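Local atomic coordinates of hypothetical protein (Parabacteroides merdae, PDB entry 4OO3), a protein that probably works as an NAD(P)-dependent oxidoreductase, pairing a nucleotide-binding Rossmann-fold domain with a putative oxidoreductase C-terminal domain. Residues H21-L26 against L116-M121; Y40-T45 against E81-E86; D77-K82 against T102-K107. All coordinates share one frame; numbering follows the deposited sequence. Where two conformers were deposited one is given.

Interaction 1 (H21-L26 against L116-M121); sequences HFHAAL and LSDKPM
H23 and D118 meet through one hydrogen bond: ND1 of H23 donates to OD2 of D118 at 2.7 Å, bending to 153° at the proton. OD2 lies near the imidazole plane, at the ring edge. The ring, however, comes to OD2 from above the carboxylate, the two planes being 56° apart. CG of H23 stands anti to its carbonyl carbon (chi1 -68°), which swings the ring off the helix start toward D118. On the far edge, NE2 of H23 is hydrogen-bonded to H395 NE2, so both ring nitrogens are engaged and the ring's rotation is fixed. H21 adds a third restraint: its CE1 sits 3.4 Å above the plane of the H23 ring, over the centre. H21 is the N-cap of helix 22-26, its ND1 accepting from H23 N at 3.2 Å, while the same ND1 stays 4.2 Å from D118 OD2. The other carboxylate oxygen, D118 OD1, accepts a weak hydrogen bond from K119 N. With an alanine in place of H23, D118 OD2 is likely to lose its imidazole donor, H395 its mate and H21 CE1 the ring it lies over. The D118-K119-P120 run, with a cis peptide before P120, lies at the end of strand 114-117 and is consistent with the EKP-like motif of Gfo/Idh/MocA-type Rossmann oxidoreductases, at the C-terminal edge of the parallel sheet, where such folds usually bind the nucleotide.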
loop_
_atom_site.group_PDB
_atom_site.type_symbol
_atom_site.label_atom_id
_atom_site.label_comp_id
_atom_site.label_asym_id
_atom_site.label_seq_id
_atom_site.Cartn_x
_atom_site.Cartn_y
_atom_site.Cartn_z
ATOM N N HIS A 21 5.981 -7.458 -10.550
ATOM C CA HIS A 21 5.051 -7.816 -9.481
ATOM C C HIS A 21 3.662 -8.043 -10.103
ATOM O O HIS A 21 3.368 -7.502 -11.168
ATOM C CB HIS A 21 5.006 -6.694 -8.434
ATOM C CG HIS A 21 4.292 -7.071 -7.173
ATOM N ND1 HIS A 21 2.952 -6.820 -6.974
ATOM C CD2 HIS A 21 4.726 -7.691 -6.051
ATOM C CE1 HIS A 21 2.590 -7.267 -5.787
ATOM N NE2 HIS A 21 3.647 -7.804 -5.208
ATOM N N PHE A 22 2.820 -8.835 -9.439
ATOM C CA PHE A 22 1.440 -9.137 -9.872
ATOM C C PHE A 22 0.607 -7.883 -10.140
ATOM O O PHE A 22 -0.265 -7.866 -11.008
ATOM C CB PHE A 22 0.762 -10.010 -8.790
ATOM C CG PHE A 22 -0.720 -10.247 -8.994
ATOM C CD1 PHE A 22 -1.227 -10.627 -10.229
ATOM C CD2 PHE A 22 -1.599 -10.143 -7.922
ATOM C CE1 PHE A 22 -2.580 -10.863 -10.405
ATOM C CE2 PHE A 22 -2.954 -10.382 -8.087
ATOM C CZ PHE A 22 -3.444 -10.742 -9.332
ATOM N N HIS A 23 0.860 -6.828 -9.368
ATOM C CA HIS A 23 0.083 -5.580 -9.484
ATOM C C HIS A 23 0.204 -4.901 -10.847
ATOM O O HIS A 23 -0.739 -4.247 -11.290
ATOM C CB HIS A 23 0.440 -4.590 -8.376
ATOM C CG HIS A 23 0.014 -5.035 -7.015
ATOM N ND1 HIS A 23 0.426 -4.405 -5.863
ATOM C CD2 HIS A 23 -0.770 -6.066 -6.621
ATOM C CE1 HIS A 23 -0.095 -5.019 -4.817
ATOM N NE2 HIS A 23 -0.827 -6.028 -5.251
ATOM N N ALA A 24 1.339 -5.073 -11.520
ATOM C CA ALA A 24 1.463 -4.622 -12.902
ATOM C C ALA A 24 0.349 -5.220 -13.770
ATOM O O ALA A 24 -0.218 -4.536 -14.623
ATOM C CB ALA A 24 2.829 -4.985 -13.466
ATOM N N ALA A 25 0.033 -6.492 -13.547
ATOM C CA ALA A 25 -1.038 -7.156 -14.291
ATOM C C ALA A 25 -2.414 -6.850 -13.717
ATOM O O ALA A 25 -3.375 -6.722 -14.459
ATOM C CB ALA A 25 -0.810 -8.660 -14.331
ATOM N N LEU A 26 -2.509 -6.719 -12.398
ATOM C CA LEU A 26 -3.802 -6.529 -11.740
ATOM C C LEU A 26 -4.541 -5.309 -12.274
ATOM O O LEU A 26 -5.765 -5.278 -12.276
ATOM C CB LEU A 26 -3.619 -6.408 -10.223
ATOM C CG LEU A 26 -4.849 -6.534 -9.323
ATOM C CD1 LEU A 26 -5.700 -7.733 -9.720
ATOM C CD2 LEU A 26 -4.419 -6.644 -7.867
ATOM N N LEU A 116 0.845 5.686 -13.067
ATOM C CA LEU A 116 0.294 4.983 -11.913
ATOM C C LEU A 116 1.358 3.988 -11.450
ATOM O O LEU A 116 1.704 3.048 -12.167
ATOM C CB LEU A 116 -1.005 4.246 -12.276
ATOM C CG LEU A 116 -1.720 3.473 -11.160
ATOM C CD1 LEU A 116 -2.216 4.423 -10.079
ATOM C CD2 LEU A 116 -2.886 2.677 -11.719
ATOM N N SER A 117 1.880 4.195 -10.249
ATOM C CA SER A 117 2.904 3.314 -9.713
ATOM C C SER A 117 2.406 2.654 -8.452
ATOM O O SER A 117 1.757 3.285 -7.626
ATOM C CB SER A 117 4.166 4.110 -9.394
ATOM O OG SER A 117 5.092 3.323 -8.662
ATOM N N ASP A 118 2.723 1.379 -8.295
ATOM C CA ASP A 118 2.591 0.736 -7.010
ATOM C C ASP A 118 3.531 1.417 -6.008
ATOM O O ASP A 118 4.498 2.091 -6.383
ATOM C CB ASP A 118 2.953 -0.743 -7.119
ATOM C CG ASP A 118 2.364 -1.575 -5.990
ATOM O OD1 ASP A 118 1.623 -1.018 -5.143
ATOM O OD2 ASP A 118 2.631 -2.795 -5.965
ATOM N N LYS A 119 3.228 1.261 -4.731
ATOM C CA LYS A 119 4.164 1.642 -3.681
ATOM C C LYS A 119 5.368 0.693 -3.642
ATOM O O LYS A 119 5.299 -0.426 -4.153
ATOM C CB LYS A 119 3.464 1.670 -2.316
ATOM C CG LYS A 119 2.549 0.478 -2.020
ATOM C CD LYS A 119 3.074 -0.452 -0.946
ATOM C CE LYS A 119 4.210 -1.325 -1.425
ATOM N NZ LYS A 119 4.269 -2.559 -0.609
ATOM N N PRO A 120 6.498 1.143 -3.064
ATOM C CA PRO A 120 6.846 2.500 -2.666
ATOM C C PRO A 120 7.528 3.234 -3.813
ATOM O O PRO A 120 8.419 2.672 -4.460
ATOM C CB PRO A 120 7.845 2.277 -1.526
ATOM C CG PRO A 120 8.508 0.992 -1.861
ATOM C CD PRO A 120 7.542 0.173 -2.670
HETATM N N MSE A 121 7.118 4.478 -4.050
HETATM C CA MSE A 121 7.703 5.323 -5.111
HETATM C C MSE A 121 9.052 5.876 -4.749
HETATM O O MSE A 121 9.734 6.438 -5.601
HETATM C CB MSE A 121 6.738 6.462 -5.461
HETATM C CG MSE A 121 5.459 5.877 -6.052
HETATM SE SE MSE A 121 4.498 7.248 -7.090
HETATM C CE MSE A 121 3.977 8.357 -5.560
#

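Interaction 2 (Y40-T45 against E81-E86); sequences YVYAPT and EKMLAE
With CG of Y42 anti to its carbonyl carbon (chi1 -60°) and CG of M83 anti to its backbone N, the phenol ring of the strand slides beneath the helix turn that carries M83. The helical backbone itself lies on the ring: M83 CA is 3.6 Å above the ring plane, over the centre. M83, a selenomethionine, adds its side chain to the same face. Its CB makes a CH-pi contact 3.7 Å from the Y42 ring centroid, only 15° off the normal, and its CG reaches to 3.4 Å from Y42 CD1. Beyond CG the chain bends away, and the M83 side chain packs on I15 and L17 of the neighbouring strand 14-17. K82 touches more loosely, its CB 4.1 Å from Y42 CD2. At the end of the ring, the chain of E86, extended beyond CG, brings OE1 to the Y42 hydroxyl, which it receives at 2.7 Å, using the anti lone pair, with ring and carboxylate planes 71° apart. A water 2.9 Å from Y42 OH donates to it and also donates to M83 O. The hydroxyl is therefore gripped twice, giving a proton to E86 and taking one from the water, which fixes how the O-H turns. K88 NZ makes a long, weak ion pair with the same OE1. Y42 thus joins strand 38-43 to helix 79-86 with an apolar face and a polar end, and K88, if charged, would probably favour an ionised E86, a suitable acceptor for the phenol.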
loop_
_atom_site.group_PDB
_atom_site.type_symbol
_atom_site.label_atom_id
_atom_site.label_comp_id
_atom_site.label_asym_id
_atom_site.label_seq_id
_atom_site.Cartn_x
_atom_site.Cartn_y
_atom_site.Cartn_z
ATOM N N TYR A 40 1.303 -1.529 -24.528
ATOM C CA TYR A 40 2.703 -1.527 -24.921
ATOM C C TYR A 40 3.596 -1.907 -23.750
ATOM O O TYR A 40 3.644 -1.206 -22.743
ATOM C CB TYR A 40 3.055 -0.158 -25.507
ATOM C CG TYR A 40 2.204 0.151 -26.720
ATOM C CD1 TYR A 40 2.556 -0.330 -27.973
ATOM C CD2 TYR A 40 1.017 0.876 -26.608
ATOM C CE1 TYR A 40 1.776 -0.081 -29.089
ATOM C CE2 TYR A 40 0.224 1.129 -27.724
ATOM C CZ TYR A 40 0.611 0.645 -28.958
ATOM O OH TYR A 40 -0.152 0.878 -30.080
ATOM N N VAL A 41 4.283 -3.038 -23.880
ATOM C CA VAL A 41 5.197 -3.539 -22.851
ATOM C C VAL A 41 6.658 -3.333 -23.278
ATOM O O VAL A 41 7.040 -3.684 -24.396
ATOM C CB VAL A 41 4.960 -5.050 -22.596
ATOM C CG1 VAL A 41 5.997 -5.621 -21.632
ATOM C CG2 VAL A 41 3.544 -5.300 -22.084
ATOM N N TYR A 42 7.457 -2.754 -22.384
ATOM C CA TYR A 42 8.901 -2.632 -22.562
ATOM C C TYR A 42 9.593 -3.183 -21.324
ATOM O O TYR A 42 9.330 -2.734 -20.203
ATOM C CB TYR A 42 9.304 -1.167 -22.744
ATOM C CG TYR A 42 8.663 -0.515 -23.941
ATOM C CD1 TYR A 42 7.387 0.004 -23.854
ATOM C CD2 TYR A 42 9.327 -0.436 -25.156
ATOM C CE1 TYR A 42 6.777 0.598 -24.942
ATOM C CE2 TYR A 42 8.725 0.162 -26.260
ATOM C CZ TYR A 42 7.445 0.673 -26.137
ATOM O OH TYR A 42 6.818 1.269 -27.192
ATOM N N ALA A 43 10.498 -4.128 -21.520
ATOM C CA ALA A 43 11.125 -4.795 -20.393
ATOM C C ALA A 43 12.395 -5.502 -20.811
ATOM O O ALA A 43 12.534 -5.886 -21.965
ATOM C CB ALA A 43 10.155 -5.804 -19.792
ATOM N N PRO A 44 13.325 -5.694 -19.867
ATOM C CA PRO A 44 14.401 -6.617 -20.192
ATOM C C PRO A 44 13.827 -8.025 -20.354
ATOM O O PRO A 44 12.753 -8.327 -19.819
ATOM C CB PRO A 44 15.322 -6.525 -18.974
ATOM C CG PRO A 44 14.416 -6.147 -17.850
ATOM C CD PRO A 44 13.339 -5.292 -18.448
ATOM N N THR A 45 14.523 -8.866 -21.107
ATOM C CA THR A 45 14.135 -10.265 -21.244
ATOM C C THR A 45 14.239 -10.919 -19.875
ATOM O O THR A 45 15.006 -10.470 -19.035
ATOM C CB THR A 45 15.073 -11.022 -22.203
ATOM O OG1 THR A 45 16.419 -10.904 -21.731
ATOM C CG2 THR A 45 14.990 -10.464 -23.624
ATOM N N GLU A 81 14.982 3.169 -23.106
ATOM C CA GLU A 81 15.348 3.995 -24.247
ATOM C C GLU A 81 14.320 3.870 -25.390
ATOM O O GLU A 81 13.930 4.884 -25.981
ATOM C CB GLU A 81 16.765 3.603 -24.686
ATOM C CG GLU A 81 17.326 4.272 -25.924
ATOM C CD GLU A 81 18.736 3.789 -26.228
ATOM O OE1 GLU A 81 19.619 3.971 -25.365
ATOM O OE2 GLU A 81 18.964 3.225 -27.320
ATOM N N LYS A 82 13.865 2.643 -25.671
ATOM C CA LYS A 82 12.862 2.397 -26.731
ATOM C C LYS A 82 11.487 2.956 -26.379
ATOM O O LYS A 82 10.816 3.546 -27.219
ATOM C CB LYS A 82 12.728 0.897 -27.055
ATOM C CG LYS A 82 13.696 0.398 -28.114
ATOM C CD LYS A 82 13.290 0.846 -29.511
ATOM C CE LYS A 82 14.413 0.640 -30.518
ATOM N NZ LYS A 82 14.690 -0.804 -30.769
HETATM N N MSE A 83 11.066 2.756 -25.139
HETATM C CA MSE A 83 9.785 3.278 -24.670
HETATM C C MSE A 83 9.716 4.772 -24.830
HETATM O O MSE A 83 8.740 5.311 -25.351
HETATM C CB MSE A 83 9.594 2.922 -23.201
HETATM C CG MSE A 83 8.150 3.133 -22.771
HETATM SE SE MSE A 83 8.024 4.811 -21.753
HETATM C CE MSE A 83 8.211 3.877 -20.048
ATOM N N LEU A 84 10.765 5.457 -24.387
ATOM C CA LEU A 84 10.799 6.911 -24.435
ATOM C C LEU A 84 10.838 7.398 -25.872
ATOM O O LEU A 84 10.229 8.413 -26.189
ATOM C CB LEU A 84 11.999 7.447 -23.648
ATOM C CG LEU A 84 11.929 7.190 -22.141
ATOM C CD1 LEU A 84 13.266 7.465 -21.470
ATOM C CD2 LEU A 84 10.830 8.023 -21.506
ATOM N N ALA A 85 11.536 6.658 -26.735
ATOM C CA ALA A 85 11.656 7.009 -28.151
ATOM C C ALA A 85 10.351 6.840 -28.915
ATOM O O ALA A 85 10.010 7.657 -29.764
ATOM C CB ALA A 85 12.735 6.161 -28.806
ATOM N N GLU A 86 9.628 5.767 -28.616
ATOM C CA GLU A 86 8.429 5.432 -29.365
ATOM C C GLU A 86 7.208 6.190 -28.857
ATOM O O GLU A 86 6.307 6.465 -29.632
ATOM C CB GLU A 86 8.201 3.919 -29.344
ATOM C CG GLU A 86 9.302 3.177 -30.086
ATOM C CD GLU A 86 9.095 1.677 -30.179
ATOM O OE1 GLU A 86 8.239 1.111 -29.458
ATOM O OE2 GLU A 86 9.812 1.061 -30.993
HETATM O O HOH W 1 6.318 3.856 -25.984
#

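Interaction 3 (D77-K82 against T102-K107); sequences DDYLEK and TEYIKK
Y79 is the first residue of 77-82 to touch 102-107, and it does so end-on: its OH is modelled 2.3 Å from Y104 OH. The two hydroxyls are hydrogen-bonded, either being able to donate, but a separation this short is doubtful in detail. The Y79 side chain takes the crowded position between backbone N and carbonyl carbon (chi1 60°), allowed at the first turn of the helix, and this carries the phenol toward Y104 of helix 98-110. Each hydroxyl lies at the edge of the other ring, near its plane, and the side chains cross at about a right angle. Flank contact is modest, Y79 CE1 standing 3.9 Å from Y104 CZ. L80 comes next and fills the space between the helices. With CG anti to the backbone N, its two methyls divide the work: CD1 approaches Y104 CD1 at 4.1 Å, oblique to the ring, while CD2 lies 4.1 Å from K107 CD, the aliphatic part of a lysine chain bent at chi3. The nearest CA atoms are those of L80 and Y104, 7.8 Å apart. L17 of strand 14-17 touches Y79, L80 and Y104 alike, so the helices meet over that central strand. Y104 OH is also hydrogen-bonded to D18 OD2, so it has D18 as a second partner; a relay from Y79 through it is only as sure as the over-short Y79-Y104 pair. L80 adds apolar packing against Y104 and the aliphatic part of K107, while D18, if ionised, would probably polarise the Y104 hydroxyl.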
loop_
_atom_site.group_PDB
_atom_site.type_symbol
_atom_site.label_atom_id
_atom_site.label_comp_id
_atom_site.label_asym_id
_atom_site.label_seq_id
_atom_site.Cartn_x
_atom_site.Cartn_y
_atom_site.Cartn_z
ATOM N N ASP A 77 17.818 -4.959 -23.756
ATOM C CA ASP A 77 18.566 -4.130 -22.799
ATOM C C ASP A 77 18.144 -2.659 -22.854
ATOM O O ASP A 77 18.158 -1.967 -21.840
ATOM C CB ASP A 77 20.072 -4.212 -23.071
ATOM C CG ASP A 77 20.645 -5.593 -22.817
ATOM O OD1 ASP A 77 20.307 -6.216 -21.785
ATOM O OD2 ASP A 77 21.456 -6.046 -23.654
ATOM N N ASP A 78 17.764 -2.196 -24.040
ATOM C CA ASP A 78 17.408 -0.798 -24.256
ATOM C C ASP A 78 15.908 -0.532 -24.118
ATOM O O ASP A 78 15.383 0.383 -24.762
ATOM C CB ASP A 78 17.878 -0.365 -25.651
ATOM C CG ASP A 78 17.221 -1.169 -26.780
ATOM O OD1 ASP A 78 16.611 -2.229 -26.511
ATOM O OD2 ASP A 78 17.332 -0.744 -27.943
ATOM N N TYR A 79 15.222 -1.320 -23.288
ATOM C CA TYR A 79 13.760 -1.217 -23.142
ATOM C C TYR A 79 13.289 0.206 -22.796
ATOM O O TYR A 79 12.336 0.700 -23.406
ATOM C CB TYR A 79 13.219 -2.239 -22.116
ATOM C CG TYR A 79 13.775 -2.083 -20.710
ATOM C CD1 TYR A 79 13.141 -1.264 -19.777
ATOM C CD2 TYR A 79 14.934 -2.748 -20.321
ATOM C CE1 TYR A 79 13.651 -1.110 -18.505
ATOM C CE2 TYR A 79 15.453 -2.598 -19.050
ATOM C CZ TYR A 79 14.807 -1.783 -18.148
ATOM O OH TYR A 79 15.328 -1.638 -16.896
ATOM N N LEU A 80 13.968 0.867 -21.850
ATOM C CA LEU A 80 13.573 2.213 -21.412
ATOM C C LEU A 80 13.796 3.225 -22.520
ATOM O O LEU A 80 12.930 4.041 -22.815
ATOM C CB LEU A 80 14.353 2.648 -20.167
ATOM C CG LEU A 80 13.989 4.023 -19.594
ATOM C CD1 LEU A 80 12.578 4.031 -19.029
ATOM C CD2 LEU A 80 14.989 4.437 -18.533
ATOM N N GLU A 81 14.982 3.169 -23.106
ATOM C CA GLU A 81 15.348 3.995 -24.247
ATOM C C GLU A 81 14.320 3.870 -25.390
ATOM O O GLU A 81 13.930 4.884 -25.981
ATOM C CB GLU A 81 16.765 3.603 -24.686
ATOM C CG GLU A 81 17.326 4.272 -25.924
ATOM C CD GLU A 81 18.736 3.789 -26.228
ATOM O OE1 GLU A 81 19.619 3.971 -25.365
ATOM O OE2 GLU A 81 18.964 3.225 -27.320
ATOM N N LYS A 82 13.865 2.643 -25.671
ATOM C CA LYS A 82 12.862 2.397 -26.731
ATOM C C LYS A 82 11.487 2.956 -26.379
ATOM O O LYS A 82 10.816 3.546 -27.219
ATOM C CB LYS A 82 12.728 0.897 -27.055
ATOM C CG LYS A 82 13.696 0.398 -28.114
ATOM C CD LYS A 82 13.290 0.846 -29.511
ATOM C CE LYS A 82 14.413 0.640 -30.518
ATOM N NZ LYS A 82 14.690 -0.804 -30.769
ATOM N N THR A 102 12.068 4.957 -9.260
ATOM C CA THR A 102 11.945 6.409 -9.193
ATOM C C THR A 102 12.552 7.072 -10.439
ATOM O O THR A 102 11.971 8.010 -11.002
ATOM C CB THR A 102 12.562 6.975 -7.891
ATOM O OG1 THR A 102 12.277 6.092 -6.794
ATOM C CG2 THR A 102 11.987 8.350 -7.584
ATOM N N GLU A 103 13.695 6.560 -10.890
ATOM C CA GLU A 103 14.317 7.051 -12.126
ATOM C C GLU A 103 13.399 6.809 -13.328
ATOM O O GLU A 103 13.183 7.715 -14.127
ATOM C CB GLU A 103 15.690 6.404 -12.339
ATOM C CG GLU A 103 16.501 6.968 -13.500
ATOM C CD GLU A 103 16.723 8.477 -13.423
ATOM O OE1 GLU A 103 16.935 9.013 -12.309
ATOM O OE2 GLU A 103 16.695 9.125 -14.491
ATOM N N TYR A 104 12.848 5.603 -13.442
ATOM C CA TYR A 104 11.845 5.310 -14.462
ATOM C C TYR A 104 10.730 6.348 -14.445
ATOM O O TYR A 104 10.338 6.878 -15.481
ATOM C CB TYR A 104 11.167 3.958 -14.212
ATOM C CG TYR A 104 11.969 2.697 -14.453
ATOM C CD1 TYR A 104 13.165 2.699 -15.174
ATOM C CD2 TYR A 104 11.482 1.477 -13.993
ATOM C CE1 TYR A 104 13.855 1.518 -15.401
ATOM C CE2 TYR A 104 12.166 0.301 -14.210
ATOM C CZ TYR A 104 13.348 0.326 -14.915
ATOM O OH TYR A 104 14.008 -0.863 -15.117
ATOM N N ILE A 105 10.193 6.603 -13.256
ATOM C CA ILE A 105 9.087 7.542 -13.099
ATOM C C ILE A 105 9.457 8.935 -13.591
ATOM O O ILE A 105 8.687 9.560 -14.311
ATOM C CB ILE A 105 8.586 7.594 -11.635
ATOM C CG1 ILE A 105 7.836 6.296 -11.296
ATOM C CG2 ILE A 105 7.669 8.792 -11.413
ATOM C CD1 ILE A 105 7.424 6.152 -9.842
ATOM N N LYS A 106 10.627 9.425 -13.205
ATOM C CA LYS A 106 11.052 10.761 -13.614
ATOM C C LYS A 106 11.107 10.911 -15.145
ATOM O O LYS A 106 10.551 11.855 -15.709
ATOM C CB LYS A 106 12.417 11.110 -13.004
ATOM C CG LYS A 106 12.712 12.599 -13.030
ATOM C CD LYS A 106 14.199 12.890 -13.059
ATOM C CE LYS A 106 14.796 12.658 -14.438
ATOM N NZ LYS A 106 16.048 13.447 -14.618
ATOM N N LYS A 107 11.762 9.967 -15.813
ATOM C CA LYS A 107 11.957 10.053 -17.263
ATOM C C LYS A 107 10.647 9.934 -18.019
ATOM O O LYS A 107 10.480 10.529 -19.086
ATOM C CB LYS A 107 12.926 8.982 -17.747
ATOM C CG LYS A 107 14.292 9.073 -17.090
ATOM C CD LYS A 107 15.376 8.500 -17.978
ATOM C CE LYS A 107 15.753 9.494 -19.060
ATOM N NZ LYS A 107 16.703 8.893 -20.024
#

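From the N terminus, 21-26 opens the long loop that interaction 1 closes at 116-121, and both other contacts nest inside it. Strand 38-43 starts interaction 2, closed at 81-86; interaction 3 runs from 77-82 to 102-107, so the two overlap on helix 79-86, sharing E81 and K82, with centres about 8 Å apart. There Y79 CB packs 3.4 Å from A43 N. Interaction 3 passes on to interaction 1 through T102 OG1, 2.8 Å from M121 O, a probable hydrogen bond. Interactions 1 and 2 do not touch. Together they tie helix 79-86, in the crossover from strand 70-75 to 91-94, to its sheet and next helix, and the short helix 22-26 to the end of strand 114-117.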